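AlgX/AlgJ SGNH hydrolase-like domain-containing protein (Eubacterium siraeum, PDB 4NZK) is of unknown function but belongs to the DHHW family of the SGNH hydrolase clan, which suggests, without proving, a hydrolase-like activity. Local coordinates at residues Y229-Y233 / F247-V252; V185-Y191 / P296-S301. All blocks are in the same frame, centred on the assembly; numbering follows the deposited sequence. Where two conformers were deposited one is given.

Contact 1 (Y229-Y233 / F247-V252)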
ATOM      1  N   TYR A 229      -1.528  21.204   0.628  1.00 16.17           N
ATOM      2  CA  TYR A 229      -1.984  20.438   1.799  1.00 15.96           C
ATOM      3  C   TYR A 229      -1.064  20.735   3.004  1.00 13.70           C
ATOM      4  O   TYR A 229       0.028  21.324   2.865  1.00 18.27           O
ATOM      5  CB  TYR A 229      -1.961  18.903   1.499  1.00 15.13           C
ATOM      6  CG  TYR A 229      -0.543  18.349   1.494  1.00 14.05           C
ATOM      7  CD1 TYR A 229       0.245  18.390   0.358  1.00 16.76           C
ATOM      8  CD2 TYR A 229       0.034  17.885   2.660  1.00 16.16           C
ATOM      9  CE1 TYR A 229       1.554  17.927   0.367  1.00 15.76           C
ATOM     10  CE2 TYR A 229       1.354  17.436   2.697  1.00 17.36           C
ATOM     11  CZ  TYR A 229       2.121  17.448   1.549  1.00 16.15           C
ATOM     12  OH  TYR A 229       3.441  17.042   1.602  1.00 18.44           O
ATOM     13  N   THR A 230      -1.551  20.350   4.187  1.00 15.77           N
ATOM     14  CA  THR A 230      -0.783  20.384   5.425  0.50 17.07           C
ATOM     15  C   THR A 230      -0.984  19.054   6.148  1.00 16.94           C
ATOM     16  O   THR A 230      -2.116  18.610   6.295  1.00 18.38           O
ATOM     17  CB  THR A 230      -1.239  21.492   6.387  0.50 19.34           C
ATOM     18  OG1 THR A 230      -1.499  22.706   5.668  0.50 24.90           O
ATOM     19  CG2 THR A 230      -0.183  21.698   7.454  0.50 14.92           C
ATOM     20  N   ALA A 231       0.104  18.406   6.534  1.00 15.77           N
ATOM     21  CA  ALA A 231       0.033  17.165   7.298  1.00 16.38           C
ATOM     22  C   ALA A 231       0.358  17.445   8.751  1.00 17.53           C
ATOM     23  O   ALA A 231       1.244  18.268   9.040  1.00 19.50           O
ATOM     24  CB  ALA A 231       0.969  16.127   6.726  1.00 18.57           C
ATOM     25  N   THR A 232      -0.330  16.743   9.650  1.00 15.87           N
ATOM     26  CA  THR A 232      -0.074  16.795  11.096  1.00 15.63           C
ATOM     27  C   THR A 232       0.205  15.365  11.546  1.00 17.73           C
ATOM     28  O   THR A 232      -0.564  14.428  11.232  1.00 17.47           O
ATOM     29  CB  THR A 232      -1.252  17.420  11.847  1.00 22.63           C
ATOM     30  OG1 THR A 232      -1.485  18.738  11.311  1.00 27.43           O
ATOM     31  CG2 THR A 232      -0.959  17.521  13.348  1.00 25.42           C
ATOM     32  N   TYR A 233       1.303  15.201  12.278  1.00 17.09           N
ATOM     33  CA  TYR A 233       1.743  13.909  12.763  1.00 16.62           C
ATOM     34  C   TYR A 233       1.274  13.649  14.204  1.00 17.14           C
ATOM     35  O   TYR A 233       1.394  14.508  15.081  1.00 19.02           O
ATOM     36  CB  TYR A 233       3.257  13.796  12.638  1.00 16.07           C
ATOM     37  CG  TYR A 233       3.710  13.628  11.212  1.00 15.56           C
ATOM     38  CD1 TYR A 233       3.892  14.722  10.383  1.00 16.20           C
ATOM     39  CD2 TYR A 233       4.003  12.369  10.692  1.00 17.91           C
ATOM     40  CE1 TYR A 233       4.273  14.561   9.060  1.00 16.74           C
ATOM     41  CE2 TYR A 233       4.406  12.201   9.399  1.00 20.92           C
ATOM     42  CZ  TYR A 233       4.544  13.297   8.574  1.00 17.20           C
ATOM     43  OH  TYR A 233       4.933  13.123   7.271  1.00 18.55           O
ATOM     44  N   PHE A 247       6.564  20.170  11.464  1.00 25.91           N
ATOM     45  CA  PHE A 247       6.779  19.421  10.262  1.00 26.50           C
ATOM     46  C   PHE A 247       5.445  19.035   9.624  1.00 22.42           C
ATOM     47  O   PHE A 247       4.628  18.368  10.249  1.00 23.15           O
ATOM     48  CB  PHE A 247       7.620  18.185  10.541  1.00 26.08           C
ATOM     49  CG  PHE A 247       7.991  17.462   9.293  1.00 25.36           C
ATOM     50  CD1 PHE A 247       8.910  18.019   8.420  1.00 30.01           C
ATOM     51  CD2 PHE A 247       7.399  16.265   8.960  1.00 23.52           C
ATOM     52  CE1 PHE A 247       9.243  17.385   7.243  1.00 28.90           C
ATOM     53  CE2 PHE A 247       7.732  15.622   7.782  1.00 24.06           C
ATOM     54  CZ  PHE A 247       8.659  16.177   6.923  1.00 25.12           C
ATOM     55  N   HIS A 248       5.232  19.461   8.380  1.00 19.55           N
ATOM     56  CA  HIS A 248       3.903  19.340   7.776  1.00 18.00           C
ATOM     57  C   HIS A 248       3.868  18.771   6.364  1.00 17.91           C
ATOM     58  O   HIS A 248       2.839  18.849   5.709  1.00 19.74           O
ATOM     59  CB  HIS A 248       3.192  20.705   7.827  1.00 22.29           C
ATOM     60  CG  HIS A 248       2.998  21.216   9.217  1.00 24.27           C
ATOM     61  ND1 HIS A 248       2.187  20.586  10.135  1.00 28.14           N
ATOM     62  CD2 HIS A 248       3.543  22.275   9.857  1.00 30.85           C
ATOM     63  CE1 HIS A 248       2.238  21.236  11.283  1.00 33.01           C
ATOM     64  NE2 HIS A 248       3.051  22.269  11.140  1.00 35.68           N
ATOM     65  N   SER A 249       4.947  18.143   5.936  1.00 16.93           N
ATOM     66  CA  SER A 249       5.002  17.460   4.647  1.00 17.83           C
ATOM     67  C   SER A 249       4.804  15.969   4.856  1.00 16.42           C
ATOM     68  O   SER A 249       5.082  15.440   5.928  1.00 17.74           O
ATOM     69  CB  SER A 249       6.368  17.664   3.984  1.00 17.84           C
ATOM     70  OG  SER A 249       6.434  16.997   2.735  1.00 19.98           O
ATOM     71  N   ILE A 250       4.275  15.296   3.834  1.00 15.93           N
ATOM     72  CA  ILE A 250       4.256  13.828   3.849  1.00 15.14           C
ATOM     73  C   ILE A 250       5.520  13.240   3.252  1.00 13.91           C
ATOM     74  O   ILE A 250       5.654  12.030   3.217  1.00 17.29           O
ATOM     75  CB  ILE A 250       3.022  13.201   3.159  1.00 17.05           C
ATOM     76  CG1 ILE A 250       3.021  13.548   1.679  1.00 17.16           C
ATOM     77  CG2 ILE A 250       1.759  13.589   3.901  1.00 19.19           C
ATOM     78  CD1 ILE A 250       1.939  12.788   0.947  1.00 22.41           C
ATOM     79  N   PHE A 251       6.414  14.067   2.712  1.00 14.20           N
ATOM     80  CA  PHE A 251       7.663  13.593   2.111  1.00 15.92           C
ATOM     81  C   PHE A 251       8.795  13.885   3.051  1.00 18.62           C
ATOM     82  O   PHE A 251       9.047  15.052   3.371  1.00 21.92           O
ATOM     83  CB  PHE A 251       7.902  14.232   0.722  1.00 15.49           C
ATOM     84  CG  PHE A 251       6.759  14.004  -0.224  1.00 16.25           C
ATOM     85  CD1 PHE A 251       6.660  12.829  -0.945  1.00 18.43           C
ATOM     86  CD2 PHE A 251       5.760  14.945  -0.358  1.00 15.73           C
ATOM     87  CE1 PHE A 251       5.570  12.593  -1.796  1.00 16.82           C
ATOM     88  CE2 PHE A 251       4.664  14.717  -1.174  1.00 17.75           C
ATOM     89  CZ  PHE A 251       4.579  13.534  -1.920  1.00 17.49           C
ATOM     90  N   VAL A 252       9.485  12.818   3.464  1.00 16.67           N
ATOM     91  CA  VAL A 252      10.531  12.891   4.445  1.00 18.85           C
ATOM     92  C   VAL A 252      11.853  12.541   3.786  1.00 19.25           C
ATOM     93  O   VAL A 252      11.978  11.505   3.144  1.00 21.19           O
ATOM     94  CB  VAL A 252      10.217  11.914   5.595  1.00 18.68           C
ATOM     95  CG1 VAL A 252      11.279  11.968   6.692  1.00 24.60           C
ATOM     96  CG2 VAL A 252       8.887  12.286   6.228  1.00 23.90           C
TER
HETATM   97  O   HOH W   1       3.044  17.560  12.471  1.00 20.58           O

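Contact 2 (V185-Y191 / P296-S301)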
ATOM      1  N   VAL A 185      -8.318  10.765  -9.972  1.00 13.96           N
ATOM      2  CA  VAL A 185      -7.001  11.362  -9.900  1.00 15.48           C
ATOM      3  C   VAL A 185      -6.729  12.253 -11.117  1.00 14.35           C
ATOM      4  O   VAL A 185      -7.381  12.152 -12.178  1.00 18.29           O
ATOM      5  CB  VAL A 185      -5.880  10.303  -9.795  1.00 16.64           C
ATOM      6  CG1 VAL A 185      -6.094   9.416  -8.567  1.00 17.35           C
ATOM      7  CG2 VAL A 185      -5.792   9.455 -11.057  1.00 16.12           C
ATOM      8  N   LYS A 186      -5.795  13.168 -10.906  1.00 14.77           N
ATOM      9  CA  LYS A 186      -5.234  13.925 -12.002  1.00 14.01           C
ATOM     10  C   LYS A 186      -4.170  13.103 -12.707  1.00 14.83           C
ATOM     11  O   LYS A 186      -3.685  12.085 -12.196  1.00 16.39           O
ATOM     12  CB  LYS A 186      -4.627  15.220 -11.487  1.00 15.76           C
ATOM     13  CG  LYS A 186      -5.617  16.166 -10.836  1.00 18.32           C
ATOM     14  CD  LYS A 186      -4.949  17.497 -10.499  1.00 22.04           C
ATOM     15  CE  LYS A 186      -5.843  18.473  -9.780  1.00 25.97           C
ATOM     16  NZ  LYS A 186      -7.028  18.827 -10.599  1.00 28.40           N
ATOM     17  N   GLU A 187      -3.807  13.585 -13.888  1.00 16.07           N
ATOM     18  CA  GLU A 187      -2.732  13.028 -14.664  1.00 16.03           C
ATOM     19  C   GLU A 187      -1.411  13.099 -13.894  1.00 14.70           C
ATOM     20  O   GLU A 187      -1.162  14.052 -13.170  1.00 14.36           O
ATOM     21  CB  GLU A 187      -2.679  13.850 -15.980  1.00 19.27           C
ATOM     22  CG  GLU A 187      -4.104  14.000 -16.593  1.00 28.33           C
ATOM     23  CD  GLU A 187      -5.108  15.277 -16.394  1.00 27.95           C
ATOM     24  OE1 GLU A 187      -5.706  15.946 -15.412  1.00 11.88           O
ATOM     25  OE2 GLU A 187      -5.548  15.460 -17.537  1.00 38.21           O
ATOM     26  N   LEU A 188      -0.553  12.090 -14.072  1.00 15.14           N
ATOM     27  CA  LEU A 188       0.742  12.106 -13.401  1.00 13.13           C
ATOM     28  C   LEU A 188       1.614  13.301 -13.827  1.00 15.49           C
ATOM     29  O   LEU A 188       2.465  13.791 -13.066  1.00 15.66           O
ATOM     30  CB  LEU A 188       1.429  10.762 -13.631  1.00 20.36           C
ATOM     31  CG  LEU A 188       2.320  10.206 -12.587  1.00 26.98           C
ATOM     32  CD1 LEU A 188       1.806  10.315 -11.155  1.00 15.31           C
ATOM     33  CD2 LEU A 188       2.647   8.757 -12.922  1.00 22.46           C
ATOM     34  N   SER A 189       1.367  13.822 -15.021  1.00 15.01           N
ATOM     35  CA  SER A 189       2.115  14.996 -15.495  0.50 14.74           C
ATOM     36  C   SER A 189       1.864  16.250 -14.675  1.00 14.70           C
ATOM     37  O   SER A 189       2.638  17.196 -14.741  1.00 16.46           O
ATOM     38  CB  SER A 189       1.812  15.292 -16.963  0.50 17.98           C
ATOM     39  OG  SER A 189       2.234  14.246 -17.803  0.50 18.21           O
ATOM     40  N   THR A 190       0.799  16.267 -13.886  1.00 12.83           N
ATOM     41  CA  THR A 190       0.497  17.413 -13.027  1.00 12.14           C
ATOM     42  C   THR A 190       1.335  17.401 -11.750  1.00 12.64           C
ATOM     43  O   THR A 190       1.364  18.385 -10.982  1.00 15.59           O
ATOM     44  CB  THR A 190      -1.010  17.469 -12.624  1.00 12.27           C
ATOM     45  OG1 THR A 190      -1.359  16.374 -11.758  1.00 12.78           O
ATOM     46  CG2 THR A 190      -1.885  17.456 -13.846  1.00 13.68           C
ATOM     47  N   TYR A 191       1.985  16.273 -11.477  1.00 14.11           N
ATOM     48  CA  TYR A 191       2.799  16.123 -10.272  1.00 13.20           C
ATOM     49  C   TYR A 191       4.256  16.517 -10.601  1.00 12.88           C
ATOM     50  O   TYR A 191       4.664  16.474 -11.768  1.00 16.73           O
ATOM     51  CB  TYR A 191       2.791  14.653  -9.848  1.00 10.83           C
ATOM     52  CG  TYR A 191       1.495  14.070  -9.293  1.00 12.11           C
ATOM     53  CD1 TYR A 191       0.353  13.938 -10.069  1.00 13.51           C
ATOM     54  CD2 TYR A 191       1.448  13.587  -8.003  1.00 12.44           C
ATOM     55  CE1 TYR A 191      -0.793  13.390  -9.534  1.00 11.29           C
ATOM     56  CE2 TYR A 191       0.286  13.046  -7.480  1.00 12.34           C
ATOM     57  CZ  TYR A 191      -0.815  12.938  -8.247  1.00 13.34           C
ATOM     58  OH  TYR A 191      -1.953  12.381  -7.687  1.00 13.29           O
ATOM     59  N   PRO A 296       0.179   9.898  -1.540  1.00 12.68           N
ATOM     60  CA  PRO A 296       0.371  11.108  -2.345  1.00 13.13           C
ATOM     61  C   PRO A 296      -0.690  11.301  -3.440  1.00 13.05           C
ATOM     62  O   PRO A 296      -0.977  12.427  -3.846  1.00 14.64           O
ATOM     63  CB  PRO A 296       1.765  10.882  -2.964  1.00 15.60           C
ATOM     64  CG  PRO A 296       2.491  10.089  -1.901  1.00 13.48           C
ATOM     65  CD  PRO A 296       1.425   9.112  -1.449  1.00 13.15           C
ATOM     66  N   PHE A 297      -1.253  10.200  -3.916  1.00 10.94           N
ATOM     67  CA  PHE A 297      -2.223  10.221  -5.029  1.00 10.80           C
ATOM     68  C   PHE A 297      -3.640  10.463  -4.586  1.00 13.36           C
ATOM     69  O   PHE A 297      -4.531  10.471  -5.424  1.00 13.93           O
ATOM     70  CB  PHE A 297      -2.114   8.917  -5.820  1.00 11.64           C
ATOM     71  CG  PHE A 297      -0.706   8.611  -6.243  1.00 12.07           C
ATOM     72  CD1 PHE A 297      -0.010   9.505  -7.054  1.00 13.76           C
ATOM     73  CD2 PHE A 297      -0.058   7.468  -5.812  1.00 14.24           C
ATOM     74  CE1 PHE A 297       1.303   9.263  -7.445  1.00 13.64           C
ATOM     75  CE2 PHE A 297       1.247   7.228  -6.184  1.00 12.82           C
ATOM     76  CZ  PHE A 297       1.932   8.114  -7.000  1.00 15.50           C
ATOM     77  N   PHE A 298      -3.859  10.661  -3.283  1.00 12.05           N
ATOM     78  CA  PHE A 298      -5.191  11.000  -2.779  1.00 11.49           C
ATOM     79  C   PHE A 298      -5.371  12.475  -2.441  1.00 12.39           C
ATOM     80  O   PHE A 298      -6.505  12.948  -2.286  1.00 13.40           O
ATOM     81  CB  PHE A 298      -5.533  10.184  -1.531  1.00 11.87           C
ATOM     82  CG  PHE A 298      -5.537   8.702  -1.748  1.00 14.18           C
ATOM     83  CD1 PHE A 298      -5.976   8.152  -2.923  1.00 14.97           C
ATOM     84  CD2 PHE A 298      -5.111   7.854  -0.740  1.00 15.03           C
ATOM     85  CE1 PHE A 298      -6.021   6.774  -3.086  1.00 17.72           C
ATOM     86  CE2 PHE A 298      -5.135   6.486  -0.907  1.00 16.05           C
ATOM     87  CZ  PHE A 298      -5.584   5.954  -2.070  1.00 16.13           C
ATOM     88  N   ILE A 299      -4.262  13.198  -2.372  1.00 13.09           N
ATOM     89  CA  ILE A 299      -4.265  14.595  -1.923  1.00 14.51           C
ATOM     90  C   ILE A 299      -5.122  15.495  -2.811  1.00 15.02           C
ATOM     91  O   ILE A 299      -5.831  16.365  -2.318  1.00 15.92           O
ATOM     92  CB  ILE A 299      -2.816  15.106  -1.780  1.00 15.71           C
ATOM     93  CG1 ILE A 299      -2.225  14.473  -0.487  1.00 18.60           C
ATOM     94  CG2 ILE A 299      -2.775  16.626  -1.723  1.00 16.45           C
ATOM     95  CD1 ILE A 299      -0.755  14.663  -0.265  1.00 20.59           C
ATOM     96  N   ASP A 300      -5.092  15.244  -4.113  1.00 14.09           N
ATOM     97  CA  ASP A 300      -5.852  16.052  -5.039  1.00 13.76           C
ATOM     98  C   ASP A 300      -7.368  15.772  -4.916  1.00 13.75           C
ATOM     99  O   ASP A 300      -8.165  16.554  -5.415  1.00 17.78           O
ATOM    100  CB  ASP A 300      -5.454  15.793  -6.508  1.00 14.18           C
ATOM    101  CG  ASP A 300      -3.990  16.206  -6.874  1.00 15.59           C
ATOM    102  OD1 ASP A 300      -3.427  17.188  -6.322  1.00 18.20           O
ATOM    103  OD2 ASP A 300      -3.413  15.513  -7.759  1.00 16.75           O
ATOM    104  N   SER A 301      -7.759  14.624  -4.349  1.00 13.66           N
ATOM    105  CA  SER A 301      -9.140  14.115  -4.445  1.00 11.82           C
ATOM    106  C   SER A 301     -10.003  14.201  -3.183  1.00 13.17           C
ATOM    107  O   SER A 301     -11.216  14.012  -3.281  1.00 15.80           O
ATOM    108  CB  SER A 301      -9.115  12.659  -4.909  1.00 13.50           C
ATOM    109  OG  SER A 301      -8.691  12.534  -6.264  1.00 14.92           O
TER
HETATM  110  O   HOH W   2      -4.387  13.184  -8.467  1.00 15.50           O
HETATM  111  O   HOH W   3      -1.489  16.923  -8.998  1.00 15.59           O
HETATM  112  O   HOH W   4      -2.920  13.641  -5.230  1.00 15.22           O

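Contact 1 (Y229-Y233 / F247-V252)
Tyr-229 and Tyr-233 reach from an outermost strand of the mixed sheet to an irregular loop, 247-252, that lies along it and is gripped by tyrosine hydroxyls as well as by backbone. The other edge of the strand pairs with strand 270-275 through backbone hydrogen bonds of Thr-230 with Glu-274 and of Thr-232 with Lys-272. Between the tyrosines, Ala-231 joins the loop twice: its N donates to His-248 O at 2.9 Å, and its O accepts from His-248 ND1 at 2.7 Å. The carbonyl oxygen lies almost in the imidazole plane, but ND1 is tilted 23° from the carbonyl plane. With CG turned between N and the carbonyl carbon (chi1 74°), the Tyr-229 ring leans toward the loop, and its OH accepts a nearly straight bond from Ile-250 N (3.0 Å, 168°). Ser-249 OG lies near the same hydroxyl and closes an ST turn by accepting from Phe-251 N. Tyr-233 OH donates to Ser-249 O at 2.7 Å, in the carbonyl plane and on a lone pair. The Tyr-233 ring meets that of Phe-247 obliquely, Tyr-233 CE1 lying 3.6 Å from Phe-247 CD2, while a water accepts from Tyr-233 N and lies within bonding distance of Phe-247 O. Ala-231 CB, pointing toward the loop, touches Ile-250 CG2. One tyrosine hydroxyl thus accepts from a loop N-H and the other donates to a loop carbonyl, so both kinds of backbone group are satisfied where no regular strand pairing forms.

Contact 2 (V185-Y191 / P296-S301)
Tyr-191 and Phe-297 form the closely packed side of a loop-to-loop contact whose other side, around Asp-300, is bridged by three waters. The 185-191 loop leads from helix 167-180 to strand 192-199; the 296-301 loop precedes strand 304-309. On the packed side the two aromatic side chains cross at about a right angle, their ring planes 53° apart, and Tyr-191 CE2 lies 3.6 Å from Phe-297 CD1. The phenol carbon CZ sits at the edge of the phenylalanine ring, in its plane. Leu-188 CD1 lies over one face of the Tyr-191 ring and also reaches Phe-297 CE1 at 3.9 Å. Tyr-171 meets Phe-297 edge-to-face, and Tyr-223 of strand 218-224 adds to the same cluster.

Toward Asp-300 the packing gives way to waters: one over the other face of the Tyr-191 ring, two at its hydroxyl. Asp-300 OD2 accepts from two of them. One, 2.6 Å from Asp-300 OD2, accepts from Lys-186 N and bonds Tyr-191 OH; the second, 2.7 Å from Asp-300 OD2, also donates to Thr-190 OG1. A third water bonds Tyr-191 OH, donates to Pro-296 O and accepts from Asp-300 N. OD1 is held separately by Thr-227 OG1. The exposed Lys-186 lays its aliphatic chain across the carboxylate, Lys-186 CD 3.7 Å from Asp-300 OD2. Thr-190 OG1 itself donates to Glu-187 O, which also accepts from Thr-190 N and so fixes the short 3-10 turn. The buried carboxylate is therefore satisfied by water and a threonine hydroxyl. Lys-186 takes part through its water-bridged backbone N-H and its aliphatic chain; its amino group, with NZ 5.7 Å from Asp-300 OD2, may still favour the charged carboxylate at longer range.

Overall arrangement
The centres of contacts 1 and 2 lie about 16 Å apart, and the two touch directly. Ile-250 CD1 of contact 1 packs against Ile-299 CD1 of contact 2 at 3.5 Å, while Phe-251 and Pro-296 also meet. Along the chain the order is 185-191, 229-233, 247-252, 296-301, so both halves of contact 1 fall between those of contact 2. Strand 229-234 is an outermost strand of the mixed seven-stranded sheet, to which strand 304-309, just after 296-301, also belongs. Loop 296-301 therefore joins the packing around the sheet's edge to the region of helix 167-180 and the two-stranded sheet, making the contacts neighbouring parts of one continuous fold.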